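Local coordinates for RagA protein (Porphyromonas gingivalis, PDB 6SLN) that probably imports peptides across the outer membrane as the TonB-dependent barrel of a peptide-binding transport complex, at residues A[866-878]-A[967-981]. Residues are numbered along the deposited sequence; the frame is centred on the assembly and turned at random.
Sequences IVGKWMINNDRYF and YKGFDPEAGGNVGKN
Met871 reaches from the barrel strand into segment 967-981 and sets its methyl over one face of the Tyr967 ring, CE lying 3.7 Å from the ring centroid. The two side chains cross at about a right angle. CG is anti to the backbone N (chi1 -156°) and the chain bends only at its last torsion, which turns CE to the ring while SD lies along Gly975; a flexible thioether suits this curved route. On the opposite face sits the backbone N of Gly969, which, lacking a side chain, can lie against the ring. Tyr967 OH shares a water with Asn873 OD1, 2.6 Å from the hydroxyl and weakly held by the amide, which is turned 23° from the ring plane. Asn873 suits its place because its short amide takes a weak N-cap bond from Arg876 N while ND2 reaches Glu922.

Along the backbone, Ile872 and Val978 pair in parallel: Ile872 N gives a nearly straight bond to Asn977 O (2.7 Å), and Gly979 N returns one to Ile872 O (2.8 Å). Gly979, bare of side chain, lets Tyr967 OH and Met871 CE pack close. Asn874 N binds Gly979 O, and Asp875 OD1, also bonded by Tyr385, receives Asn981 N at 3.1 Å on its syn side. Lys869 bends NZ onto Gly975 O (2.7 Å) from above the carbonyl plane.

Asn874 and Lys980 lie side by side, CB to CB 3.5 Å, and both bond the bound peptide. In this TonB-dependent receptor barrel, the connection between strands 951-964 and 986-996 thus docks on strand 857-873, bonds plug residue Thr133 through Glu973, and helps line the peptide site, consistent with peptide uptake.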
loop_
_atom_site.group_PDB
_atom_site.type_symbol
_atom_site.label_atom_id
_atom_site.label_comp_id
_atom_site.label_asym_id
_atom_site.label_seq_id
_atom_site.Cartn_x
_atom_site.Cartn_y
_atom_site.Cartn_z
ATOM N N ILE A 866 23.463 5.703 38.159
ATOM C CA ILE A 866 22.180 5.101 38.477
ATOM C C ILE A 866 22.461 4.084 39.577
ATOM O O ILE A 866 23.038 3.027 39.313
ATOM C CB ILE A 866 21.535 4.437 37.251
ATOM C CG1 ILE A 866 21.237 5.482 36.180
ATOM C CG2 ILE A 866 20.274 3.685 37.623
ATOM C CD1 ILE A 866 20.072 6.383 36.512
ATOM N N VAL A 867 22.076 4.412 40.807
ATOM C CA VAL A 867 22.360 3.601 41.988
ATOM C C VAL A 867 21.063 2.993 42.502
ATOM O O VAL A 867 20.023 3.656 42.528
ATOM C CB VAL A 867 23.036 4.443 43.089
ATOM C CG1 VAL A 867 23.328 3.588 44.311
ATOM C CG2 VAL A 867 24.306 5.089 42.553
ATOM N N GLY A 868 21.126 1.736 42.925
ATOM C CA GLY A 868 19.925 1.046 43.328
ATOM C C GLY A 868 19.241 0.265 42.230
ATOM O O GLY A 868 18.160 -0.292 42.475
ATOM N N LYS A 869 19.845 0.190 41.039
ATOM C CA LYS A 869 19.325 -0.631 39.954
ATOM C C LYS A 869 19.699 -2.094 40.175
ATOM O O LYS A 869 20.860 -2.422 40.448
ATOM C CB LYS A 869 19.853 -0.126 38.605
ATOM C CG LYS A 869 19.352 -0.871 37.368
ATOM C CD LYS A 869 19.151 0.108 36.200
ATOM C CE LYS A 869 19.322 -0.537 34.836
ATOM N NZ LYS A 869 18.450 -1.725 34.565
ATOM N N TRP A 870 18.698 -2.961 40.104
ATOM C CA TRP A 870 18.870 -4.397 40.020
ATOM C C TRP A 870 18.246 -4.867 38.715
ATOM O O TRP A 870 17.486 -4.141 38.061
ATOM C CB TRP A 870 18.242 -5.111 41.226
ATOM C CG TRP A 870 18.675 -4.483 42.526
ATOM C CD1 TRP A 870 18.135 -3.372 43.121
ATOM C CD2 TRP A 870 19.774 -4.890 43.362
ATOM N NE1 TRP A 870 18.822 -3.082 44.285
ATOM C CE2 TRP A 870 19.827 -3.998 44.452
ATOM C CE3 TRP A 870 20.700 -5.929 43.303
ATOM C CZ2 TRP A 870 20.768 -4.117 45.465
ATOM C CZ3 TRP A 870 21.651 -6.041 44.321
ATOM C CH2 TRP A 870 21.677 -5.140 45.376
ATOM N N MET A 871 18.597 -6.084 38.325
ATOM C CA MET A 871 18.200 -6.604 37.030
ATOM C C MET A 871 18.406 -8.104 37.060
ATOM O O MET A 871 19.411 -8.586 37.588
ATOM C CB MET A 871 19.018 -5.972 35.898
ATOM C CG MET A 871 18.316 -6.001 34.541
ATOM S SD MET A 871 18.960 -4.790 33.354
ATOM C CE MET A 871 20.739 -5.060 33.505
ATOM N N ILE A 872 17.437 -8.838 36.540
ATOM C CA ILE A 872 17.608 -10.276 36.391
ATOM C C ILE A 872 18.403 -10.504 35.114
ATOM O O ILE A 872 18.014 -10.041 34.039
ATOM C CB ILE A 872 16.254 -10.997 36.348
ATOM C CG1 ILE A 872 15.481 -10.701 37.623
ATOM C CG2 ILE A 872 16.429 -12.500 36.127
ATOM C CD1 ILE A 872 14.031 -10.959 37.503
ATOM N N ASN A 873 19.538 -11.190 35.239
ATOM C CA ASN A 873 20.388 -11.495 34.101
ATOM C C ASN A 873 19.893 -12.785 33.475
ATOM O O ASN A 873 20.400 -13.872 33.743
ATOM C CB ASN A 873 21.845 -11.603 34.511
ATOM C CG ASN A 873 22.770 -11.605 33.315
ATOM O OD1 ASN A 873 22.351 -11.959 32.213
ATOM N ND2 ASN A 873 24.024 -11.185 33.516
ATOM N N ASN A 874 18.911 -12.644 32.590
ATOM C CA ASN A 874 18.351 -13.802 31.914
ATOM C C ASN A 874 19.418 -14.605 31.189
ATOM O O ASN A 874 19.315 -15.835 31.132
ATOM C CB ASN A 874 17.282 -13.345 30.938
ATOM C CG ASN A 874 16.145 -14.312 30.810
ATOM O OD1 ASN A 874 15.032 -13.902 30.527
ATOM N ND2 ASN A 874 16.403 -15.588 31.001
ATOM N N ASP A 875 20.424 -13.929 30.613
ATOM C CA ASP A 875 21.500 -14.631 29.904
ATOM C C ASP A 875 22.114 -15.701 30.792
ATOM O O ASP A 875 22.340 -16.841 30.357
ATOM C CB ASP A 875 22.597 -13.658 29.464
ATOM C CG ASP A 875 22.313 -12.988 28.132
ATOM O OD1 ASP A 875 21.186 -13.116 27.609
ATOM O OD2 ASP A 875 23.228 -12.304 27.618
ATOM N N ARG A 876 22.382 -15.351 32.052
ATOM C CA ARG A 876 23.000 -16.313 32.948
ATOM C C ARG A 876 22.097 -17.508 33.224
ATOM O O ARG A 876 22.600 -18.545 33.664
ATOM C CB ARG A 876 23.449 -15.626 34.248
ATOM C CG ARG A 876 24.626 -14.663 34.029
ATOM C CD ARG A 876 25.248 -14.092 35.291
ATOM N NE ARG A 876 25.186 -15.043 36.389
ATOM C CZ ARG A 876 24.445 -14.857 37.479
ATOM N NH1 ARG A 876 23.722 -13.750 37.598
ATOM N NH2 ARG A 876 24.410 -15.772 38.441
ATOM N N TYR A 877 20.800 -17.427 32.923
ATOM C CA TYR A 877 19.974 -18.627 33.033
ATOM C C TYR A 877 20.380 -19.666 32.000
ATOM O O TYR A 877 20.137 -20.862 32.203
ATOM C CB TYR A 877 18.475 -18.288 32.897
ATOM C CG TYR A 877 17.568 -19.504 32.865
ATOM C CD1 TYR A 877 17.215 -20.113 31.667
ATOM C CD2 TYR A 877 17.068 -20.040 34.027
ATOM C CE1 TYR A 877 16.393 -21.231 31.642
ATOM C CE2 TYR A 877 16.236 -21.148 34.013
ATOM C CZ TYR A 877 15.907 -21.742 32.824
ATOM O OH TYR A 877 15.084 -22.846 32.828
ATOM N N PHE A 878 20.993 -19.230 30.901
ATOM C CA PHE A 878 21.516 -20.129 29.890
ATOM C C PHE A 878 22.976 -20.471 30.148
ATOM O O PHE A 878 23.343 -21.650 30.167
ATOM C CB PHE A 878 21.345 -19.499 28.517
ATOM C CG PHE A 878 19.934 -19.232 28.186
ATOM C CD1 PHE A 878 19.168 -20.206 27.575
ATOM C CD2 PHE A 878 19.344 -18.014 28.519
ATOM C CE1 PHE A 878 17.845 -19.969 27.283
ATOM C CE2 PHE A 878 18.016 -17.762 28.227
ATOM C CZ PHE A 878 17.268 -18.739 27.614
ATOM N N TYR A 967 27.732 -5.537 37.249
ATOM C CA TYR A 967 26.800 -6.326 36.455
ATOM C C TYR A 967 27.563 -7.273 35.538
ATOM O O TYR A 967 28.364 -6.833 34.714
ATOM C CB TYR A 967 25.891 -5.420 35.633
ATOM C CG TYR A 967 24.791 -6.204 34.975
ATOM C CD1 TYR A 967 23.868 -6.882 35.744
ATOM C CD2 TYR A 967 24.683 -6.295 33.591
ATOM C CE1 TYR A 967 22.849 -7.616 35.168
ATOM C CE2 TYR A 967 23.656 -7.041 32.999
ATOM C CZ TYR A 967 22.744 -7.703 33.801
ATOM O OH TYR A 967 21.717 -8.448 33.258
ATOM N N LYS A 968 27.294 -8.567 35.658
ATOM C CA LYS A 968 28.017 -9.592 34.912
ATOM C C LYS A 968 27.485 -9.794 33.500
ATOM O O LYS A 968 27.934 -10.723 32.815
ATOM C CB LYS A 968 27.986 -10.924 35.678
ATOM C CG LYS A 968 28.621 -10.864 37.074
ATOM C CD LYS A 968 27.962 -11.835 38.051
ATOM C CE LYS A 968 27.747 -11.185 39.442
ATOM N NZ LYS A 968 27.000 -9.845 39.448
ATOM N N GLY A 969 26.550 -8.961 33.043
ATOM C CA GLY A 969 26.207 -8.882 31.638
ATOM C C GLY A 969 26.906 -7.724 30.932
ATOM O O GLY A 969 27.739 -7.011 31.496
ATOM N N PHE A 970 26.533 -7.521 29.673
ATOM C CA PHE A 970 27.282 -6.573 28.854
ATOM C C PHE A 970 27.039 -5.135 29.300
ATOM O O PHE A 970 27.981 -4.347 29.445
ATOM C CB PHE A 970 26.909 -6.745 27.385
ATOM C CG PHE A 970 27.498 -7.972 26.749
ATOM C CD1 PHE A 970 26.849 -9.196 26.845
ATOM C CD2 PHE A 970 28.699 -7.897 26.036
ATOM C CE1 PHE A 970 27.387 -10.326 26.237
ATOM C CE2 PHE A 970 29.235 -9.012 25.434
ATOM C CZ PHE A 970 28.580 -10.232 25.540
ATOM N N ASP A 971 25.789 -4.776 29.513
ATOM C CA ASP A 971 25.454 -3.388 29.812
ATOM C C ASP A 971 24.456 -3.325 30.968
ATOM O O ASP A 971 23.306 -3.776 30.823
ATOM C CB ASP A 971 24.891 -2.698 28.559
ATOM C CG ASP A 971 24.718 -1.193 28.738
ATOM O OD1 ASP A 971 25.021 -0.666 29.843
ATOM O OD2 ASP A 971 24.264 -0.533 27.768
ATOM N N PRO A 972 24.848 -2.772 32.120
ATOM C CA PRO A 972 23.869 -2.606 33.206
ATOM C C PRO A 972 22.709 -1.694 32.821
ATOM O O PRO A 972 21.611 -1.850 33.361
ATOM C CB PRO A 972 24.709 -2.035 34.362
ATOM C CG PRO A 972 25.928 -1.435 33.719
ATOM C CD PRO A 972 26.156 -2.172 32.431
ATOM N N GLU A 973 22.903 -0.775 31.872
ATOM C CA GLU A 973 21.803 0.072 31.426
ATOM C C GLU A 973 20.810 -0.669 30.542
ATOM O O GLU A 973 19.666 -0.230 30.409
ATOM C CB GLU A 973 22.343 1.286 30.669
ATOM C CG GLU A 973 21.312 2.380 30.383
ATOM C CD GLU A 973 21.957 3.639 29.828
ATOM O OE1 GLU A 973 21.240 4.588 29.439
ATOM O OE2 GLU A 973 23.202 3.680 29.786
ATOM N N ALA A 974 21.207 -1.780 29.941
ATOM C CA ALA A 974 20.429 -2.340 28.841
ATOM C C ALA A 974 19.335 -3.256 29.379
ATOM O O ALA A 974 19.358 -4.477 29.229
ATOM C CB ALA A 974 21.339 -3.066 27.861
ATOM N N GLY A 975 18.343 -2.641 29.980
ATOM C CA GLY A 975 17.183 -3.390 30.423
ATOM C C GLY A 975 16.562 -2.762 31.652
ATOM O O GLY A 975 17.061 -1.792 32.213
ATOM N N GLY A 976 15.444 -3.339 32.058
ATOM C CA GLY A 976 14.775 -2.811 33.220
ATOM C C GLY A 976 14.802 -3.816 34.339
ATOM O O GLY A 976 15.611 -3.716 35.276
ATOM N N ASN A 977 13.902 -4.789 34.246
ATOM C CA ASN A 977 13.821 -5.838 35.245
ATOM C C ASN A 977 14.573 -7.089 34.833
ATOM O O ASN A 977 15.086 -7.819 35.699
ATOM C CB ASN A 977 12.358 -6.186 35.538
ATOM C CG ASN A 977 11.702 -6.896 34.394
ATOM O OD1 ASN A 977 11.822 -6.470 33.247
ATOM N ND2 ASN A 977 11.010 -7.993 34.692
ATOM N N VAL A 978 14.673 -7.339 33.532
ATOM C CA VAL A 978 15.527 -8.398 33.013
ATOM C C VAL A 978 16.410 -7.812 31.929
ATOM O O VAL A 978 15.936 -7.094 31.045
ATOM C CB VAL A 978 14.711 -9.588 32.475
ATOM C CG1 VAL A 978 13.736 -9.130 31.421
ATOM C CG2 VAL A 978 15.635 -10.632 31.920
ATOM N N GLY A 979 17.726 -8.072 32.048
ATOM C CA GLY A 979 18.642 -7.928 30.931
ATOM C C GLY A 979 18.682 -9.248 30.196
ATOM O O GLY A 979 18.852 -10.303 30.807
ATOM N N LYS A 980 18.458 -9.203 28.884
ATOM C CA LYS A 980 18.459 -10.431 28.101
ATOM C C LYS A 980 18.790 -10.102 26.655
ATOM O O LYS A 980 18.210 -9.172 26.088
ATOM C CB LYS A 980 17.106 -11.143 28.199
ATOM C CG LYS A 980 15.921 -10.239 27.918
ATOM C CD LYS A 980 14.656 -11.026 27.633
ATOM C CE LYS A 980 13.517 -10.076 27.197
ATOM N NZ LYS A 980 12.133 -10.602 27.489
ATOM N N ASN A 981 19.702 -10.885 26.068
ATOM C CA ASN A 981 20.267 -10.648 24.744
ATOM C C ASN A 981 20.374 -9.156 24.438
ATOM O O ASN A 981 19.751 -8.655 23.490
ATOM C CB ASN A 981 19.455 -11.367 23.659
ATOM C CG ASN A 981 20.153 -11.324 22.292
ATOM O OD1 ASN A 981 21.385 -11.382 22.204
ATOM N ND2 ASN A 981 19.370 -11.195 21.233
HETATM O O HOH W 1 22.278 -9.057 30.778
HETATM O O HOH W 2 26.452 -12.692 31.636
#